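Local coordinates for thiamine pyrophosphokinase (PDB 3LM8), which catalyses the ATP-dependent conversion of thiamine to thiamine diphosphate, releasing AMP, as a step of thiamine salvage, at residues Q137-G142 with G198-V203; E162-L167 with G205-I210; G42-E47 with K65-L70; I4-G9 with L27-D32. The protein carries 1 engineered substitution. All coordinates share one frame; numbering follows the deposited sequence.

Contact 1 of 4, residues Q137-G142 with G198-V203; sequences QMFPPG and GTFSFV. Engineered in segment 198-203: V203 (natural residue Ala).
F139 and F200 meet as a T-shaped pair: CZ at the edge of F200 points onto the face of F139, over its centre. The two planes stand at 83°, with the centroids 5.4 Å apart. F200 has its CG between the backbone N and the carbonyl carbon (chi1 68°), which brings CZ across to the F139 ring. F202 adopts a similar first torsion, but its ring meets mainly backbone. Its CZ lies 4.0 Å from F139 CB, while F139 O sits at the ring edge, 3.5 Å from that same CZ, and P140 O approaches obliquely. Past the two prolines, whose fixed phi angles suit a stiff passage out of strand 134-139, G142 pairs with F202 in antiparallel fashion. G142 N donates to F202 O at 3.1 Å; the return bond, F202 N to G142 O at 3.3 Å, is weak. Glycine fits there because a beta carbon would be jammed against the preceding carbonyl. With an alanine in place of F202, the backbone pair could remain, but F139 CB, P140 O and P141 would probably lose the ring they rest on, opening a gap beside Y144 and L207. Aromatic carbon thus fills the space between the end of the mixed sheet and the four-stranded antiparallel sheet, while one good and one weak backbone hydrogen bond join the strands where the chain passes between them.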
# COMPACT_ATOMS: atom_id res chain seq x y z
N GLN A 137 1.74 -4.32 -4.40
CA GLN A 137 1.41 -3.48 -5.55
C GLN A 137 0.76 -4.32 -6.63
O GLN A 137 1.13 -5.48 -6.86
CB GLN A 137 2.67 -2.82 -6.11
CG GLN A 137 2.50 -1.36 -6.45
CD GLN A 137 3.76 -0.77 -7.07
OE1 GLN A 137 4.83 -0.75 -6.45
NE2 GLN A 137 3.65 -0.30 -8.31
N MSE A 138 -0.23 -3.74 -7.29
CA MSE A 138 -0.94 -4.42 -8.35
C MSE A 138 -0.58 -3.80 -9.68
O MSE A 138 -0.34 -2.60 -9.78
CB MSE A 138 -2.45 -4.32 -8.13
CG MSE A 138 -3.03 -5.46 -7.32
SE MSE A 138 -4.96 -5.44 -7.28
CE MSE A 138 -5.31 -4.45 -8.91
N PHE A 139 -0.53 -4.62 -10.72
CA PHE A 139 -0.20 -4.09 -12.04
C PHE A 139 -1.10 -4.60 -13.14
O PHE A 139 -1.52 -5.78 -13.16
CB PHE A 139 1.23 -4.44 -12.45
CG PHE A 139 2.29 -3.87 -11.56
CD1 PHE A 139 2.62 -4.50 -10.36
CD2 PHE A 139 2.99 -2.72 -11.94
CE1 PHE A 139 3.63 -3.99 -9.55
CE2 PHE A 139 4.00 -2.21 -11.13
CZ PHE A 139 4.33 -2.84 -9.93
N PRO A 140 -1.44 -3.71 -14.08
CA PRO A 140 -2.28 -4.10 -15.21
C PRO A 140 -1.29 -4.66 -16.23
O PRO A 140 -0.08 -4.66 -15.99
CB PRO A 140 -2.87 -2.76 -15.67
CG PRO A 140 -1.76 -1.77 -15.35
CD PRO A 140 -1.31 -2.24 -13.97
N PRO A 141 -1.77 -5.18 -17.36
CA PRO A 141 -0.79 -5.71 -18.32
C PRO A 141 0.26 -4.65 -18.70
O PRO A 141 -0.04 -3.46 -18.78
CB PRO A 141 -1.66 -6.14 -19.48
CG PRO A 141 -2.87 -6.71 -18.74
CD PRO A 141 -3.13 -5.63 -17.70
N GLY A 142 1.49 -5.08 -18.92
CA GLY A 142 2.55 -4.15 -19.27
C GLY A 142 3.89 -4.80 -19.04
O GLY A 142 3.97 -6.02 -18.96
N GLY A 198 15.55 -6.47 -12.37
CA GLY A 198 14.77 -7.59 -12.86
C GLY A 198 13.59 -7.07 -13.65
O GLY A 198 13.09 -5.96 -13.42
N THR A 199 13.12 -7.87 -14.59
CA THR A 199 11.99 -7.47 -15.39
C THR A 199 10.91 -8.55 -15.37
O THR A 199 11.20 -9.74 -15.22
CB THR A 199 12.42 -7.21 -16.85
OG1 THR A 199 13.59 -6.38 -16.86
CG2 THR A 199 11.32 -6.51 -17.63
N PHE A 200 9.67 -8.12 -15.47
CA PHE A 200 8.55 -9.04 -15.52
C PHE A 200 7.52 -8.37 -16.41
O PHE A 200 7.49 -7.14 -16.52
CB PHE A 200 7.99 -9.34 -14.12
CG PHE A 200 7.31 -8.18 -13.46
CD1 PHE A 200 8.05 -7.21 -12.79
CD2 PHE A 200 5.92 -8.07 -13.48
CE1 PHE A 200 7.40 -6.15 -12.14
CE2 PHE A 200 5.27 -7.02 -12.84
CZ PHE A 200 6.01 -6.06 -12.16
N SER A 201 6.71 -9.17 -17.08
CA SER A 201 5.69 -8.64 -17.96
C SER A 201 4.69 -9.72 -18.35
O SER A 201 5.00 -10.91 -18.35
CB SER A 201 6.34 -8.02 -19.21
OG SER A 201 7.37 -8.85 -19.71
N PHE A 202 3.48 -9.28 -18.65
CA PHE A 202 2.39 -10.16 -19.03
C PHE A 202 1.43 -9.33 -19.88
O PHE A 202 1.38 -8.10 -19.78
CB PHE A 202 1.69 -10.70 -17.77
CG PHE A 202 1.38 -9.64 -16.74
CD1 PHE A 202 2.40 -9.03 -16.02
CD2 PHE A 202 0.07 -9.20 -16.54
CE1 PHE A 202 2.13 -8.00 -15.14
CE2 PHE A 202 -0.21 -8.17 -15.65
CZ PHE A 202 0.83 -7.57 -14.95
N VAL A 203 0.66 -10.00 -20.73
CA VAL A 203 -0.24 -9.28 -21.62
C VAL A 203 -1.69 -9.12 -21.17
O VAL A 203 -2.35 -8.16 -21.58
CB VAL A 203 -0.20 -9.93 -23.00
CG1 VAL A 203 1.22 -9.86 -23.55
CG2 VAL A 203 -0.67 -11.39 -22.92

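Contact 2 of 4, residues E162-L167 with G205-I210; sequences EDIHEL and GILIMI
The flat groups that meet side chains here are peptides, not rings: I164 CD1 lies against the carbonyl of I206, 3.3 Å from its O, and the backbone of G205 passes close to that of D163. The imidazole of H165 meets H180 edge-to-face and also packs on V203; its ND1 makes a weak hydrogen bond to D163 O. The setting is the beta sandwich of the vitamin B1 binding domain, at the end where a loop and short strand 164-165 fold against the start of strand 207-212. G205 has a positive phi of 106°, and a beta carbon on it would run into D163 O and I164 CD1, so only a residue without a side chain suits this approach. The branched chain of I164 has CG1 beside its backbone N and a chi2 of -60° that brings CD1 round to I206. It crosses L207 at about a right angle, CG1 and L207 CD1 being 3.8 Å apart, and F202 also packs on it. Such compact aliphatic groups suit a place between sheets. D163 instead turns from the contact, its OD1 accepting a hydrogen bond from L183 N. At E166, which has positive phi, the chain turns a corner; E166 and L167 both face C179 in a G1 beta bulge. L167, whose side chain lies about 6 Å from the bound thiamine, then brings CD1 to 4.4 Å from L207 CD2.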
# COMPACT_ATOMS: atom_id res chain seq x y z
N GLU A 162 -8.38 -12.48 -12.98
CA GLU A 162 -8.42 -13.66 -13.84
C GLU A 162 -7.01 -14.21 -14.07
O GLU A 162 -6.06 -13.80 -13.41
CB GLU A 162 -9.04 -13.32 -15.19
CG GLU A 162 -10.32 -12.51 -15.13
CD GLU A 162 -10.15 -11.09 -15.66
OE1 GLU A 162 -11.15 -10.34 -15.70
OE2 GLU A 162 -9.01 -10.73 -16.04
N ASP A 163 -6.90 -15.15 -15.01
CA ASP A 163 -5.61 -15.74 -15.34
C ASP A 163 -4.61 -14.71 -15.88
O ASP A 163 -4.99 -13.70 -16.48
CB ASP A 163 -5.77 -16.84 -16.40
CG ASP A 163 -6.59 -18.02 -15.90
OD1 ASP A 163 -6.65 -18.23 -14.67
OD2 ASP A 163 -7.15 -18.74 -16.77
N ILE A 164 -3.33 -14.97 -15.65
CA ILE A 164 -2.28 -14.07 -16.14
C ILE A 164 -1.75 -14.69 -17.42
O ILE A 164 -1.44 -15.89 -17.45
CB ILE A 164 -1.13 -13.94 -15.12
CG1 ILE A 164 -1.68 -13.45 -13.78
CG2 ILE A 164 -0.07 -12.99 -15.68
CD1 ILE A 164 -2.35 -12.10 -13.84
N HIS A 165 -1.65 -13.89 -18.48
CA HIS A 165 -1.20 -14.39 -19.77
C HIS A 165 0.16 -13.89 -20.21
O HIS A 165 0.46 -12.71 -20.13
CB HIS A 165 -2.22 -14.04 -20.85
CG HIS A 165 -3.54 -14.72 -20.66
ND1 HIS A 165 -4.35 -14.48 -19.57
CD2 HIS A 165 -4.17 -15.67 -21.40
CE1 HIS A 165 -5.42 -15.25 -19.64
NE2 HIS A 165 -5.33 -15.98 -20.74
N GLU A 166 0.98 -14.83 -20.68
CA GLU A 166 2.32 -14.55 -21.17
C GLU A 166 3.23 -13.83 -20.17
O GLU A 166 3.84 -12.81 -20.49
CB GLU A 166 2.24 -13.74 -22.48
CG GLU A 166 1.59 -14.48 -23.63
CD GLU A 166 1.56 -13.65 -24.91
OE1 GLU A 166 2.60 -13.02 -25.24
OE2 GLU A 166 0.52 -13.63 -25.60
N LEU A 167 3.31 -14.38 -18.96
CA LEU A 167 4.14 -13.81 -17.91
C LEU A 167 5.60 -14.18 -18.13
O LEU A 167 5.94 -15.36 -18.28
CB LEU A 167 3.71 -14.33 -16.53
CG LEU A 167 4.58 -13.90 -15.33
CD1 LEU A 167 4.58 -12.39 -15.22
CD2 LEU A 167 4.04 -14.51 -14.04
N GLY A 205 -4.68 -9.65 -17.72
CA GLY A 205 -4.93 -9.91 -16.31
C GLY A 205 -4.45 -8.83 -15.34
O GLY A 205 -3.95 -7.77 -15.73
N ILE A 206 -4.60 -9.12 -14.06
CA ILE A 206 -4.20 -8.21 -12.99
C ILE A 206 -3.21 -8.97 -12.12
O ILE A 206 -3.54 -10.00 -11.55
CB ILE A 206 -5.40 -7.81 -12.13
CG1 ILE A 206 -6.46 -7.17 -13.02
CG2 ILE A 206 -4.97 -6.86 -11.03
CD1 ILE A 206 -7.80 -7.03 -12.35
N LEU A 207 -2.00 -8.45 -12.02
CA LEU A 207 -0.98 -9.12 -11.23
C LEU A 207 -0.70 -8.39 -9.92
O LEU A 207 -0.69 -7.16 -9.87
CB LEU A 207 0.30 -9.23 -12.04
CG LEU A 207 1.34 -10.15 -11.42
CD1 LEU A 207 0.89 -11.61 -11.61
CD2 LEU A 207 2.70 -9.91 -12.08
N ILE A 208 -0.48 -9.16 -8.86
CA ILE A 208 -0.16 -8.58 -7.56
C ILE A 208 1.30 -8.90 -7.30
O ILE A 208 1.78 -9.96 -7.68
CB ILE A 208 -0.99 -9.22 -6.42
CG1 ILE A 208 -2.48 -9.09 -6.73
CG2 ILE A 208 -0.70 -8.50 -5.09
CD1 ILE A 208 -3.37 -9.79 -5.72
N MSE A 209 2.01 -7.97 -6.67
CA MSE A 209 3.41 -8.20 -6.37
C MSE A 209 3.69 -7.94 -4.91
O MSE A 209 3.49 -6.83 -4.42
CB MSE A 209 4.32 -7.31 -7.20
CG MSE A 209 5.81 -7.46 -6.86
SE MSE A 209 6.98 -6.13 -7.68
CE MSE A 209 7.95 -7.24 -8.91
N ILE A 210 4.14 -8.97 -4.21
CA ILE A 210 4.47 -8.84 -2.81
C ILE A 210 5.97 -8.96 -2.65
O ILE A 210 6.58 -9.97 -3.03
CB ILE A 210 3.81 -9.95 -1.95
CG1 ILE A 210 2.29 -9.93 -2.12
CG2 ILE A 210 4.21 -9.78 -0.48
CD1 ILE A 210 1.81 -10.49 -3.43

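Contact 3 of 4, residues G42-E47 with K65-L70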
# COMPACT_ATOMS: atom_id res chain seq x y z
N GLY A 42 5.64 12.53 14.70
CA GLY A 42 6.06 13.91 14.50
C GLY A 42 5.57 14.49 13.21
O GLY A 42 5.94 15.60 12.83
N ILE A 43 4.74 13.72 12.51
CA ILE A 43 4.19 14.17 11.24
C ILE A 43 2.76 14.61 11.50
O ILE A 43 2.01 13.95 12.21
CB ILE A 43 4.15 13.04 10.21
CG1 ILE A 43 5.51 12.35 10.15
CG2 ILE A 43 3.76 13.59 8.84
CD1 ILE A 43 5.49 11.07 9.34
N ILE A 44 2.40 15.75 10.91
CA ILE A 44 1.06 16.30 11.04
C ILE A 44 0.33 16.08 9.70
O ILE A 44 0.85 16.41 8.64
CB ILE A 44 1.10 17.83 11.33
CG1 ILE A 44 1.91 18.11 12.60
CG2 ILE A 44 -0.33 18.36 11.48
CD1 ILE A 44 1.23 17.72 13.90
N PRO A 45 -0.87 15.51 9.75
CA PRO A 45 -1.65 15.26 8.53
C PRO A 45 -2.18 16.58 7.97
O PRO A 45 -2.39 17.52 8.73
CB PRO A 45 -2.79 14.37 9.03
CG PRO A 45 -2.30 13.84 10.39
CD PRO A 45 -1.55 14.98 10.95
N VAL A 46 -2.39 16.67 6.66
CA VAL A 46 -2.93 17.89 6.07
C VAL A 46 -4.43 17.76 6.26
O VAL A 46 -5.13 18.73 6.56
CB VAL A 46 -2.61 18.03 4.56
CG1 VAL A 46 -1.10 18.00 4.33
CG2 VAL A 46 -3.28 16.93 3.77
N GLU A 47 -4.92 16.53 6.09
CA GLU A 47 -6.33 16.23 6.26
C GLU A 47 -6.38 14.95 7.11
O GLU A 47 -5.35 14.33 7.36
CB GLU A 47 -7.02 15.96 4.91
CG GLU A 47 -6.67 16.91 3.77
CD GLU A 47 -7.30 18.30 3.88
OE1 GLU A 47 -7.01 19.13 2.98
OE2 GLU A 47 -8.07 18.57 4.83
N LYS A 65 -4.74 19.78 20.44
CA LYS A 65 -3.69 20.66 20.92
C LYS A 65 -2.61 20.81 19.85
O LYS A 65 -2.12 21.91 19.58
CB LYS A 65 -3.07 20.10 22.20
CG LYS A 65 -1.95 20.96 22.79
CD LYS A 65 -1.35 20.34 24.05
CE LYS A 65 -0.30 21.24 24.71
NZ LYS A 65 0.87 21.52 23.83
N ALA A 66 -2.25 19.69 19.22
CA ALA A 66 -1.20 19.67 18.22
C ALA A 66 -1.64 20.04 16.81
O ALA A 66 -0.80 20.34 15.97
CB ALA A 66 -0.53 18.31 18.21
N ALA A 67 -2.94 20.00 16.53
CA ALA A 67 -3.42 20.34 15.20
C ALA A 67 -4.82 20.92 15.25
O ALA A 67 -5.78 20.27 14.86
CB ALA A 67 -3.41 19.10 14.32
N PRO A 68 -4.95 22.17 15.70
CA PRO A 68 -6.23 22.88 15.82
C PRO A 68 -7.07 22.90 14.55
O PRO A 68 -8.25 22.55 14.57
CB PRO A 68 -5.81 24.28 16.24
CG PRO A 68 -4.55 24.05 16.98
CD PRO A 68 -3.85 23.05 16.10
N ALA A 69 -6.46 23.33 13.45
CA ALA A 69 -7.17 23.46 12.18
C ALA A 69 -7.22 22.18 11.35
O ALA A 69 -7.49 22.22 10.15
CB ALA A 69 -6.57 24.60 11.36
N LEU A 70 -6.95 21.06 12.00
CA LEU A 70 -7.00 19.78 11.32
C LEU A 70 -8.44 19.43 10.96
O LEU A 70 -9.26 19.16 11.84
CB LEU A 70 -6.43 18.68 12.22
CG LEU A 70 -6.70 17.23 11.77
CD1 LEU A 70 -6.32 17.04 10.30
CD2 LEU A 70 -5.93 16.27 12.67
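I44 meets A67 where two crossover linkers come together at the outer side of the catalytic domain: the loop leading from helix 33-41 into strand 47-49, and the end of helix 57-66 with the turn that follows it. I44 comes from the loop with its side chain directed at the helix end. Its CD1 reaches the last turn, 3.9 Å from A66 O, and its CG2 touches A67 CB at 4.3 Å. Alanine suits position 67, just past the helix, since its single methyl lets the loop come near. Strands 26-31, 47-49 and 71-73 are parallel neighbours in the sheet, so the two helices belong to successive beta-alpha-beta crossovers and the contact ties their linkers together. G42 ends the first helix as the C-prime residue of a Schellman motif, a place of positive phi (107°) that glycine takes readily. On the other side, A67 to L70 form a type I beta turn closed by L70 N to A67 O at 3.2 Å; P68, with phi held near -53°, suits the second position of that turn. L70 then extends its side chain with CG opposite the backbone N (chi1 167°), which carries CD1 over to the loop's main chain. L70 CD1 sits 3.8 Å from E47 C and 4.3 Å from both P45 O and V46 O, so within the two segments it packs on backbone. P45 itself lies against L38 and L39 of helix 33-41.

Contact 4 of 4, residues I4-G9 with L27-D32; sequences INIVAG and LWIGVD
Backbone hydrogen bonds carry most of the pairing between I4-G9 and L27-D32. N5 and V7 each bond to the residues before and after the one they face, while I4 and I6 turn their polar atoms to strand 96-100. The four are N5 N to L27 O at 2.9 Å, I29 N to N5 O at 3.0 Å, V7 N to I29 O at 3.2 Å and V31 N to V7 O at 3.0 Å. The face of the W28 indole is covered by N5, whose CB makes a CH-pi contact 3.6 Å from the centroid of the six-membered ring. ND2 lies above the same ring, offset toward the rim, the amide nearly upright on the indole with planes 85° apart. Asparagine serves this buried place because OD1 is satisfied by a hydrogen bond from Q98 NE2. V7 CG2 meets the indole at its edge, 3.8 Å from CZ3. Were W28 a serine, N5 would be likely to lose the surface that steadies its amide, and V7 its neighbour at the ring edge. Aliphatic packing fills the other face: I29 CG1 sits between the backbone N and the carbonyl carbon (chi1 52°), laying the chain alongside I6, and I6 CG2 touches V31 CG2. Beyond, the D32 carboxylate occupies the space a beta carbon on G9 would need. D32 is about 6 Å from a bound magnesium ion, consistent with the alpha/beta plan in which active sites gather at the carboxyl ends of parallel strands.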
# COMPACT_ATOMS: atom_id res chain seq x y z
N ILE A 4 1.61 11.12 -2.03
CA ILE A 4 0.65 11.20 -0.95
C ILE A 4 0.79 9.94 -0.10
O ILE A 4 0.80 8.83 -0.64
CB ILE A 4 -0.78 11.33 -1.47
CG1 ILE A 4 -0.90 12.63 -2.27
CG2 ILE A 4 -1.78 11.38 -0.30
CD1 ILE A 4 -2.28 12.88 -2.79
N ASN A 5 0.95 10.11 1.21
CA ASN A 5 1.07 8.98 2.13
C ASN A 5 -0.09 8.98 3.09
O ASN A 5 -0.36 9.98 3.78
CB ASN A 5 2.36 9.04 2.95
CG ASN A 5 3.59 8.88 2.13
OD1 ASN A 5 3.53 8.59 0.93
ND2 ASN A 5 4.74 9.07 2.76
N ILE A 6 -0.77 7.84 3.16
CA ILE A 6 -1.93 7.66 4.02
C ILE A 6 -1.59 6.64 5.09
O ILE A 6 -1.07 5.56 4.79
CB ILE A 6 -3.11 7.09 3.22
CG1 ILE A 6 -3.33 7.91 1.95
CG2 ILE A 6 -4.33 7.05 4.09
CD1 ILE A 6 -4.40 7.35 1.01
N VAL A 7 -1.88 6.98 6.34
CA VAL A 7 -1.62 6.06 7.45
C VAL A 7 -2.96 5.65 8.06
O VAL A 7 -3.61 6.43 8.75
CB VAL A 7 -0.73 6.73 8.52
CG1 VAL A 7 -0.52 5.80 9.72
CG2 VAL A 7 0.61 7.09 7.90
N ALA A 8 -3.38 4.42 7.76
CA ALA A 8 -4.63 3.88 8.27
C ALA A 8 -4.44 3.54 9.73
O ALA A 8 -3.32 3.58 10.23
CB ALA A 8 -5.03 2.64 7.48
N GLY A 9 -5.52 3.17 10.42
CA GLY A 9 -5.42 2.88 11.84
C GLY A 9 -5.12 1.48 12.32
O GLY A 9 -5.74 1.01 13.28
N LEU A 27 2.82 14.71 0.82
CA LEU A 27 1.79 15.17 1.76
C LEU A 27 1.30 13.97 2.54
O LEU A 27 1.28 12.83 2.03
CB LEU A 27 0.59 15.75 1.02
CG LEU A 27 0.87 16.94 0.11
CD1 LEU A 27 -0.17 16.99 -1.01
CD2 LEU A 27 0.88 18.22 0.95
N TRP A 28 0.90 14.21 3.78
CA TRP A 28 0.39 13.14 4.63
C TRP A 28 -1.07 13.34 5.04
O TRP A 28 -1.55 14.47 5.15
CB TRP A 28 1.23 13.01 5.89
CG TRP A 28 2.65 12.60 5.69
CD1 TRP A 28 3.70 13.42 5.46
CD2 TRP A 28 3.19 11.27 5.83
NE1 TRP A 28 4.88 12.70 5.47
CE2 TRP A 28 4.59 11.38 5.69
CE3 TRP A 28 2.62 10.01 6.06
CZ2 TRP A 28 5.44 10.27 5.78
CZ3 TRP A 28 3.47 8.91 6.15
CH2 TRP A 28 4.86 9.05 6.01
N ILE A 29 -1.76 12.23 5.25
CA ILE A 29 -3.15 12.28 5.69
C ILE A 29 -3.33 11.12 6.64
O ILE A 29 -2.76 10.05 6.44
CB ILE A 29 -4.16 12.15 4.52
CG1 ILE A 29 -3.84 10.92 3.68
CG2 ILE A 29 -4.13 13.40 3.67
CD1 ILE A 29 -4.88 10.65 2.61
N GLY A 30 -4.11 11.34 7.70
CA GLY A 30 -4.36 10.30 8.68
C GLY A 30 -5.76 9.75 8.59
O GLY A 30 -6.72 10.48 8.32
N VAL A 31 -5.88 8.44 8.80
CA VAL A 31 -7.16 7.75 8.75
C VAL A 31 -7.30 6.97 10.04
O VAL A 31 -6.43 6.19 10.39
CB VAL A 31 -7.22 6.77 7.53
CG1 VAL A 31 -8.32 5.75 7.71
CG2 VAL A 31 -7.42 7.55 6.22
N ASP A 32 -8.39 7.20 10.77
CA ASP A 32 -8.63 6.50 12.03
C ASP A 32 -7.45 6.72 12.97
O ASP A 32 -6.81 7.76 12.91
CB ASP A 32 -8.83 5.01 11.77
CG ASP A 32 -9.22 4.24 13.03
OD1 ASP A 32 -10.17 4.67 13.72
OD2 ASP A 32 -8.59 3.20 13.31

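In the fold
Contact 4 is the buried core of the set, two parallel strands bonded backbone to backbone, whereas contact 3 lies toward the surface and relies on a few methyl groups against main chain. The two meet where V46 N bonds to W28 O, so the loop of contact 3 leads into strand 47-49, the sheet's next strand. On the other side of the chain's centre, contacts 1 and 2 are partly buried and share strand pairing of 134-139 with 207-212, including F139 N to L207 O. Contact 1 packs aromatic rings and contact 2 branched aliphatic chains within the thiamine-binding domain. Contacts 1, 2 and 4 reach the same mixed sheet, though the centres of 1 and 4 are about 27 Å apart.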